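Peptidase M28 (Shewanella amazonensis SB2B, PDB 3IIB) probably acts as a zinc-dependent carboxypeptidase or dipeptidase of the M28 family, cleaving peptide bonds at a centre of two metal ions. Local coordinates at residues 145-150 with 399-404; 175-178 with 182-185; 267-272 with 395-400. One frame throughout, in Å; residues are numbered along the deposited sequence.

Contact 1 of 3, residues 145-150 with 399-404; sequences KGYGQT and DYHHTP. With ZN (zinc ion), chain B.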
loop_
_atom_site.group_PDB
_atom_site.type_symbol
_atom_site.label_atom_id
_atom_site.label_comp_id
_atom_site.label_asym_id
_atom_site.label_seq_id
_atom_site.Cartn_x
_atom_site.Cartn_y
_atom_site.Cartn_z
ATOM N N LYS A 145 -5.806 -20.388 4.205
ATOM C CA LYS A 145 -5.147 -21.623 3.818
ATOM C C LYS A 145 -4.072 -21.388 2.751
ATOM O O LYS A 145 -3.133 -22.179 2.660
ATOM C CB LYS A 145 -6.145 -22.705 3.361
ATOM C CG LYS A 145 -6.801 -22.457 2.040
ATOM C CD LYS A 145 -7.718 -23.601 1.605
ATOM C CE LYS A 145 -9.081 -23.538 2.305
ATOM N NZ LYS A 145 -9.873 -22.281 2.043
ATOM N N GLY A 146 -4.199 -20.310 1.970
ATOM C CA GLY A 146 -3.152 -19.934 1.022
ATOM C C GLY A 146 -1.817 -19.601 1.677
ATOM O O GLY A 146 -0.771 -20.044 1.228
ATOM N N TYR A 147 -1.859 -18.832 2.751
ATOM C CA TYR A 147 -0.671 -18.547 3.551
ATOM C C TYR A 147 0.006 -19.838 4.023
ATOM O O TYR A 147 1.248 -20.005 3.939
ATOM C CB TYR A 147 -1.071 -17.650 4.705
ATOM C CG TYR A 147 0.042 -17.294 5.619
ATOM C CD1 TYR A 147 0.864 -16.232 5.331
ATOM C CD2 TYR A 147 0.292 -18.019 6.780
ATOM C CE1 TYR A 147 1.902 -15.887 6.176
ATOM C CE2 TYR A 147 1.340 -17.669 7.645
ATOM C CZ TYR A 147 2.146 -16.595 7.308
ATOM O OH TYR A 147 3.178 -16.217 8.147
ATOM N N GLY A 148 -0.821 -20.789 4.431
ATOM C CA GLY A 148 -0.335 -22.088 4.903
ATOM C C GLY A 148 0.467 -22.829 3.835
ATOM O O GLY A 148 1.398 -23.560 4.143
ATOM N N GLN A 149 0.115 -22.632 2.575
ATOM C CA GLN A 149 0.807 -23.318 1.493
ATOM C C GLN A 149 2.127 -22.638 1.114
ATOM O O GLN A 149 3.070 -23.317 0.677
ATOM C CB GLN A 149 -0.096 -23.456 0.268
ATOM C CG GLN A 149 -1.164 -24.551 0.430
ATOM C CD GLN A 149 -0.568 -25.946 0.563
ATOM O OE1 GLN A 149 -0.776 -26.629 1.568
ATOM N NE2 GLN A 149 0.197 -26.367 -0.445
ATOM N N THR A 150 2.224 -21.315 1.292
ATOM C CA THR A 150 3.433 -20.590 0.823
ATOM C C THR A 150 4.393 -20.107 1.905
ATOM O O THR A 150 5.572 -19.808 1.607
ATOM C CB THR A 150 3.023 -19.374 -0.021
ATOM O OG1 THR A 150 2.188 -18.519 0.770
ATOM C CG2 THR A 150 2.270 -19.867 -1.306
ATOM N N ASP A 399 -3.322 -9.148 3.088
ATOM C CA ASP A 399 -2.983 -7.879 2.421
ATOM C C ASP A 399 -2.101 -6.989 3.295
ATOM O O ASP A 399 -1.334 -6.192 2.760
ATOM C CB ASP A 399 -4.196 -7.094 2.014
ATOM C CG ASP A 399 -5.068 -7.818 0.998
ATOM O OD1 ASP A 399 -4.626 -8.809 0.384
ATOM O OD2 ASP A 399 -6.209 -7.369 0.812
ATOM N N TYR A 400 -2.212 -7.118 4.614
ATOM C CA TYR A 400 -1.537 -6.187 5.525
ATOM C C TYR A 400 -0.618 -6.835 6.527
ATOM O O TYR A 400 0.315 -6.176 6.999
ATOM C CB TYR A 400 -2.554 -5.303 6.263
ATOM C CG TYR A 400 -3.701 -4.853 5.408
ATOM C CD1 TYR A 400 -3.496 -3.995 4.332
ATOM C CD2 TYR A 400 -4.998 -5.259 5.690
ATOM C CE1 TYR A 400 -4.562 -3.576 3.542
ATOM C CE2 TYR A 400 -6.050 -4.859 4.901
ATOM C CZ TYR A 400 -5.829 -4.012 3.839
ATOM O OH TYR A 400 -6.887 -3.594 3.071
ATOM N N HIS A 401 -0.878 -8.111 6.859
ATOM C CA HIS A 401 -0.078 -8.907 7.790
ATOM C C HIS A 401 1.392 -8.746 7.500
ATOM O O HIS A 401 1.790 -8.973 6.409
ATOM C CB HIS A 401 -0.520 -10.356 7.606
ATOM C CG HIS A 401 0.322 -11.391 8.272
ATOM N ND1 HIS A 401 1.303 -12.093 7.594
ATOM C CD2 HIS A 401 0.248 -11.943 9.508
ATOM C CE1 HIS A 401 1.824 -12.989 8.410
ATOM N NE2 HIS A 401 1.173 -12.948 9.561
ATOM N N HIS A 402 2.182 -8.357 8.507
ATOM C CA HIS A 402 3.629 -8.314 8.414
ATOM C C HIS A 402 4.192 -7.287 7.436
ATOM O O HIS A 402 5.391 -7.385 7.011
ATOM C CB HIS A 402 4.197 -9.711 8.142
ATOM C CG HIS A 402 4.076 -10.663 9.290
ATOM N ND1 HIS A 402 4.809 -11.845 9.354
ATOM C CD2 HIS A 402 3.269 -10.661 10.383
ATOM C CE1 HIS A 402 4.479 -12.493 10.462
ATOM N NE2 HIS A 402 3.559 -11.795 11.105
ATOM N N THR A 403 3.374 -6.282 7.108
ATOM C CA THR A 403 3.813 -5.128 6.316
ATOM C C THR A 403 3.838 -3.843 7.105
ATOM O O THR A 403 3.219 -3.753 8.192
ATOM C CB THR A 403 2.871 -4.881 5.108
ATOM O OG1 THR A 403 1.625 -4.336 5.590
ATOM C CG2 THR A 403 2.661 -6.195 4.300
ATOM N N PRO A 404 4.462 -2.791 6.538
ATOM C CA PRO A 404 4.266 -1.449 7.114
ATOM C C PRO A 404 2.838 -0.923 7.067
ATOM O O PRO A 404 2.564 0.107 7.667
ATOM C CB PRO A 404 5.188 -0.550 6.276
ATOM C CG PRO A 404 6.213 -1.531 5.651
ATOM C CD PRO A 404 5.464 -2.794 5.445
HETATM ZN ZN ZN B . 2.442 -12.537 12.950
HETATM O O HOH W 1 1.876 -14.302 11.892
HETATM O O HOH W 2 1.410 -13.735 14.382
#
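Tyr147 and His401 carry this contact between a helix and a loop, and they meet over very little surface. The tyrosine hydroxyl comes up to the rim of the imidazole, close to its plane, with Tyr147 OH 3.5 Å from His401 CE1. The side chains cross at about a right angle, and their ring planes are turned 81° apart with centroids 5.2 Å from each other, an oblique approach. Tyr147 reaches across because its CG stands opposite the backbone N (chi1 179°), which sends the ring outward from the helix. The polar end of the tyrosine is held elsewhere, since its OH is hydrogen-bonded to Arg154, while its ring stacks on Phe398.

On the loop side, His401 NE2 is hydrogen-bonded to water 1 at 2.8 Å, and that water lies in the plane of the imidazole. The same water is a ligand of the chain B zinc, so His401 belongs to the second shell of the metal. His402 is in the first shell, with its NE2 2.3 Å from the zinc. Its ring lies over one face of His401, CD2 standing 3.2 Å above the His401 plane, and Thr184 O accepts a hydrogen bond at its ND1.

Further out, a type II turn from Tyr400 to Thr403 sets the two imidazoles, with His402 at the third position and a positive phi of 66°. Tyr400 O closes the turn, accepting both from Thr403 N and from Thr403 OG1 (2.7 Å), on the same face of its carbonyl plane. Asp269 and Glu304 complete the protein ligands of this zinc. A late loop histidine binding one metal of a pair bridged by an aspartate is a hallmark of the co-catalytic zinc site of M28 peptidases.

Contact 2 of 3, residues 175-178 with 182-185; sequences GTDH and AHTG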
loop_
_atom_site.group_PDB
_atom_site.type_symbol
_atom_site.label_atom_id
_atom_site.label_comp_id
_atom_site.label_asym_id
_atom_site.label_seq_id
_atom_site.Cartn_x
_atom_site.Cartn_y
_atom_site.Cartn_z
ATOM N N GLY A 175 1.991 -12.755 0.810
ATOM C CA GLY A 175 0.919 -11.764 0.958
ATOM C C GLY A 175 -0.017 -11.907 -0.187
ATOM O O GLY A 175 0.371 -12.389 -1.253
ATOM N N THR A 176 -1.248 -11.487 0.033
ATOM C CA THR A 176 -2.270 -11.546 -0.981
ATOM C C THR A 176 -2.513 -10.198 -1.682
ATOM O O THR A 176 -3.333 -10.126 -2.621
ATOM C CB THR A 176 -3.580 -12.021 -0.351
ATOM O OG1 THR A 176 -3.826 -11.254 0.848
ATOM C CG2 THR A 176 -3.503 -13.486 -0.004
ATOM N N ASP A 177 -1.830 -9.144 -1.253
ATOM C CA ASP A 177 -1.971 -7.829 -1.889
ATOM C C ASP A 177 -1.195 -7.695 -3.202
ATOM O O ASP A 177 -0.302 -8.481 -3.492
ATOM C CB ASP A 177 -1.390 -6.803 -0.948
ATOM C CG ASP A 177 0.063 -7.054 -0.684
ATOM O OD1 ASP A 177 0.333 -8.030 0.060
ATOM O OD2 ASP A 177 0.903 -6.307 -1.260
ATOM N N HIS A 178 -1.503 -6.648 -3.978
ATOM C CA HIS A 178 -0.585 -6.185 -5.027
ATOM C C HIS A 178 -0.155 -4.753 -4.696
ATOM O O HIS A 178 -0.099 -3.871 -5.554
ATOM C CB HIS A 178 -1.185 -6.324 -6.443
ATOM C CG HIS A 178 -2.479 -5.614 -6.646
ATOM N ND1 HIS A 178 -2.609 -4.507 -7.462
ATOM C CD2 HIS A 178 -3.727 -5.890 -6.196
ATOM C CE1 HIS A 178 -3.863 -4.100 -7.457
ATOM N NE2 HIS A 178 -4.567 -4.928 -6.706
ATOM N N ALA A 182 6.632 -4.839 1.299
ATOM C CA ALA A 182 7.391 -6.049 1.544
ATOM C C ALA A 182 6.972 -6.634 2.906
ATOM O O ALA A 182 6.879 -5.907 3.924
ATOM C CB ALA A 182 8.899 -5.800 1.428
ATOM N N HIS A 183 6.662 -7.935 2.894
ATOM C CA HIS A 183 6.172 -8.628 4.081
ATOM C C HIS A 183 7.358 -9.333 4.752
ATOM O O HIS A 183 8.068 -10.126 4.113
ATOM C CB HIS A 183 5.135 -9.689 3.743
ATOM C CG HIS A 183 3.870 -9.199 3.127
ATOM N ND1 HIS A 183 2.626 -9.496 3.659
ATOM C CD2 HIS A 183 3.639 -8.487 1.998
ATOM C CE1 HIS A 183 1.691 -9.009 2.872
ATOM N NE2 HIS A 183 2.279 -8.384 1.858
ATOM N N THR A 184 7.581 -9.020 6.029
ATOM C CA THR A 184 8.591 -9.705 6.834
ATOM C C THR A 184 7.975 -10.916 7.543
ATOM O O THR A 184 6.881 -11.359 7.191
ATOM C CB THR A 184 9.285 -8.707 7.817
ATOM O OG1 THR A 184 10.498 -9.295 8.323
ATOM C CG2 THR A 184 8.323 -8.152 8.960
ATOM N N GLY A 185 8.693 -11.448 8.533
ATOM C CA GLY A 185 8.242 -12.616 9.291
ATOM C C GLY A 185 9.414 -13.529 9.567
ATOM O O GLY A 185 10.491 -13.394 8.951
#
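Gly175 and His183 sit across from one another on two irregular segments of one loop, their CA atoms 6.9 Å apart, with an extended glycine backbone running along one face of the histidine ring. The motif joining the two sides is a histidine–carboxylate hydrogen bond: His183 NE2 donates to Asp177 OD1 at 2.7 Å. The bond is bent, with an angle of 142° at the hydrogen. It uses the syn side of the carboxylate oxygen, 27° out of the carboxylate plane, and the oxygen stays near the plane of the imidazole. The two side chains run antiparallel alongside each other, carboxylate and ring only modestly turned from a common plane.

Asp177 is brought to this edge by a chi1 of 61°, which tucks CG between the backbone N and the carbonyl carbon. From a different side, Gly175 packs against one face of the same ring: its CA lies 3.8 Å from the centroid, a CH-pi contact. A side chain on Gly175 would have pointed straight into the imidazole, so the lack of one is what lets the backbone come so close.

The loop backs the zinc-binding histidine, Thr184 pairing through its backbone with His402 and His183 ND1 making a weak hydrogen bond to His401 O, although the side chain of His183 remains about 10 Å from a zinc at its nearest. At its outer end, His178 ND1 is hydrogen-bonded to Asp409 of the second subunit, which ties the loop into the dimer. The second carboxylate oxygen is used as well: Asp177 OD2 accepts from the backbone N of Asp179, so the group gripping His183 is held at both oxygens.

Contact 3 of 3, residues 267-272 with 395-400; sequences AIDDGA and SDYFDY. With ZN (zinc ion), chain C; ZN (zinc ion), chain B.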
loop_
_atom_site.group_PDB
_atom_site.type_symbol
_atom_site.label_atom_id
_atom_site.label_comp_id
_atom_site.label_asym_id
_atom_site.label_seq_id
_atom_site.Cartn_x
_atom_site.Cartn_y
_atom_site.Cartn_z
ATOM N N ALA A 267 -1.286 -3.511 14.198
ATOM C CA ALA A 267 -2.680 -3.295 14.476
ATOM C C ALA A 267 -3.487 -4.577 14.318
ATOM O O ALA A 267 -4.250 -4.932 15.221
ATOM C CB ALA A 267 -3.283 -2.163 13.590
ATOM N N ILE A 268 -3.389 -5.274 13.193
ATOM C CA ILE A 268 -4.220 -6.454 13.076
ATOM C C ILE A 268 -3.491 -7.686 13.573
ATOM O O ILE A 268 -4.121 -8.678 13.964
ATOM C CB ILE A 268 -4.802 -6.625 11.627
ATOM C CG1 ILE A 268 -3.725 -7.070 10.662
ATOM C CG2 ILE A 268 -5.503 -5.310 11.156
ATOM C CD1 ILE A 268 -4.215 -7.306 9.240
ATOM N N ASP A 269 -2.148 -7.632 13.557
ATOM C CA ASP A 269 -1.349 -8.730 14.057
ATOM C C ASP A 269 -0.449 -8.223 15.195
ATOM O O ASP A 269 0.698 -7.811 14.938
ATOM C CB ASP A 269 -0.477 -9.300 12.946
ATOM C CG ASP A 269 0.173 -10.606 13.336
ATOM O OD1 ASP A 269 -0.208 -11.174 14.386
ATOM O OD2 ASP A 269 1.083 -11.072 12.611
ATOM N N ASP A 270 -0.918 -8.242 16.432
ATOM C CA ASP A 270 -2.215 -8.740 16.842
ATOM C C ASP A 270 -2.835 -7.789 17.864
ATOM O O ASP A 270 -3.451 -8.198 18.861
ATOM C CB ASP A 270 -2.040 -10.171 17.409
ATOM C CG ASP A 270 -3.354 -10.859 17.713
ATOM O OD1 ASP A 270 -4.375 -10.559 17.023
ATOM O OD2 ASP A 270 -3.357 -11.725 18.662
ATOM N N GLY A 271 -2.718 -6.485 17.599
ATOM C CA GLY A 271 -3.364 -5.499 18.426
ATOM C C GLY A 271 -4.865 -5.731 18.491
ATOM O O GLY A 271 -5.496 -5.538 19.540
ATOM N N ALA A 272 -5.465 -6.134 17.387
ATOM C CA ALA A 272 -6.878 -6.429 17.376
ATOM C C ALA A 272 -7.220 -7.537 18.377
ATOM O O ALA A 272 -8.184 -7.441 19.092
ATOM C CB ALA A 272 -7.290 -6.837 15.971
ATOM N N SER A 395 -10.101 -12.969 4.884
ATOM C CA SER A 395 -9.939 -12.779 3.418
ATOM C C SER A 395 -8.976 -11.649 3.073
ATOM O O SER A 395 -8.245 -11.761 2.095
ATOM C CB SER A 395 -11.272 -12.478 2.743
ATOM O OG SER A 395 -12.122 -13.600 2.847
ATOM N N ASP A 396 -8.995 -10.565 3.868
ATOM C CA ASP A 396 -8.115 -9.412 3.625
ATOM C C ASP A 396 -6.861 -9.387 4.517
ATOM O O ASP A 396 -6.014 -8.525 4.352
ATOM C CB ASP A 396 -8.879 -8.093 3.761
ATOM C CG ASP A 396 -9.322 -7.796 5.187
ATOM O OD1 ASP A 396 -9.461 -8.761 6.001
ATOM O OD2 ASP A 396 -9.584 -6.589 5.480
ATOM N N TYR A 397 -6.725 -10.352 5.423
ATOM C CA TYR A 397 -5.687 -10.289 6.462
ATOM C C TYR A 397 -4.280 -10.260 5.879
ATOM O O TYR A 397 -3.435 -9.469 6.320
ATOM C CB TYR A 397 -5.852 -11.498 7.373
ATOM C CG TYR A 397 -4.908 -11.583 8.537
ATOM C CD1 TYR A 397 -5.098 -10.805 9.668
ATOM C CD2 TYR A 397 -3.850 -12.490 8.517
ATOM C CE1 TYR A 397 -4.248 -10.938 10.771
ATOM C CE2 TYR A 397 -2.970 -12.586 9.596
ATOM C CZ TYR A 397 -3.202 -11.822 10.721
ATOM O OH TYR A 397 -2.376 -11.920 11.808
ATOM N N PHE A 398 -4.029 -11.099 4.890
ATOM C CA PHE A 398 -2.695 -11.171 4.289
ATOM C C PHE A 398 -2.402 -10.089 3.264
ATOM O O PHE A 398 -1.312 -10.069 2.664
ATOM C CB PHE A 398 -2.411 -12.600 3.785
ATOM C CG PHE A 398 -2.361 -13.623 4.916
ATOM C CD1 PHE A 398 -1.309 -13.607 5.828
ATOM C CD2 PHE A 398 -3.386 -14.497 5.120
ATOM C CE1 PHE A 398 -1.258 -14.480 6.872
ATOM C CE2 PHE A 398 -3.343 -15.383 6.160
ATOM C CZ PHE A 398 -2.273 -15.362 7.065
ATOM N N ASP A 399 -3.322 -9.148 3.088
ATOM C CA ASP A 399 -2.983 -7.879 2.421
ATOM C C ASP A 399 -2.101 -6.989 3.295
ATOM O O ASP A 399 -1.334 -6.192 2.760
ATOM C CB ASP A 399 -4.196 -7.094 2.014
ATOM C CG ASP A 399 -5.068 -7.818 0.998
ATOM O OD1 ASP A 399 -4.626 -8.809 0.384
ATOM O OD2 ASP A 399 -6.209 -7.369 0.812
ATOM N N TYR A 400 -2.212 -7.118 4.614
ATOM C CA TYR A 400 -1.537 -6.187 5.525
ATOM C C TYR A 400 -0.618 -6.835 6.527
ATOM O O TYR A 400 0.315 -6.176 6.999
ATOM C CB TYR A 400 -2.554 -5.303 6.263
ATOM C CG TYR A 400 -3.701 -4.853 5.408
ATOM C CD1 TYR A 400 -3.496 -3.995 4.332
ATOM C CD2 TYR A 400 -4.998 -5.259 5.690
ATOM C CE1 TYR A 400 -4.562 -3.576 3.542
ATOM C CE2 TYR A 400 -6.050 -4.859 4.901
ATOM C CZ TYR A 400 -5.829 -4.012 3.839
ATOM O OH TYR A 400 -6.887 -3.594 3.071
HETATM ZN ZN ZN C . -0.338 -13.152 15.010
HETATM ZN ZN ZN B . 2.442 -12.537 12.950
HETATM O O HOH W 3 -3.743 -11.446 14.022
HETATM O O HOH W 4 -1.221 -14.100 13.014
HETATM O O HOH W 1 1.876 -14.302 11.892
HETATM O O HOH W 2 1.410 -13.735 14.382
#
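Asp269 meets Tyr397 beside the two zinc ions, and its side chain repays being followed outward. Its CB lies 3.4 Å from Tyr397 OH, and the next atom, CG, is nearer still to that hydroxyl. With chi1 at -169° the carboxylate points away from its own backbone nitrogen and on to the metals. There the two oxygens part: Asp269 OD1 binds the chain C zinc at 2.1 Å and Asp269 OD2 the chain B zinc at 2.0 Å. Tyr397 OH makes no hydrogen bond to the aspartate, because the angle to OD1 is poor; it turns instead to two waters. Water 4, a ligand of the chain C zinc, is 2.7 Å from Tyr397 OH, and water 3 is 2.6 Å from Tyr397 OH while donating to Ile268 O. Were Tyr397 a phenylalanine, water 4 would probably lose its hydroxyl partner and water 3 one of its holds.

Lower down the tyrosine, an apolar flank packs against the ring. Ile268 CD1 lies 3.6 Å from Tyr397 CD1, approaching the ring obliquely, and the same methyl reaches Tyr400 CB at 4.0 Å, near the plane of that second ring.

The helix start that presents these groups is unusual. A cis peptide bond precedes Asp270, and a wider pi-type turn is closed by Ala272 N to Ala267 O at 2.8 Å. Asp406 accepts hydrogen bonds from the backbone N atoms of Ile268 and Asp269. His257 and Asp331 are further ligands of one zinc, Glu304 and His402 of the other. An aspartate bridging two metals and followed by a cis peptide is characteristic of the co-catalytic centre of M28 and related zinc peptidases.

In the fold
The three contacts illustrate how a metal centre is supported in layers. Contacts 1 and 3 end on one loop, share Asp399 and Tyr400, and converge on the chain B zinc, their centres about 9 Å apart; His401 CD2 comes within 3.3 Å of OD2 of Asp269, whose carboxylate bridges the two zinc ions. Contact 2 reaches no metal but lies behind contact 1, with centres about 6 Å apart, and fastens the loop at two places: Thr176 OG1 to Asp399 OD1 at 2.6 Å, and Thr184 N to His402 O at 2.9 Å, both probable hydrogen bonds. Contacts 2 and 3, about 11 Å apart between centres, also join through Thr176 N and Phe398 O at 3.0 Å.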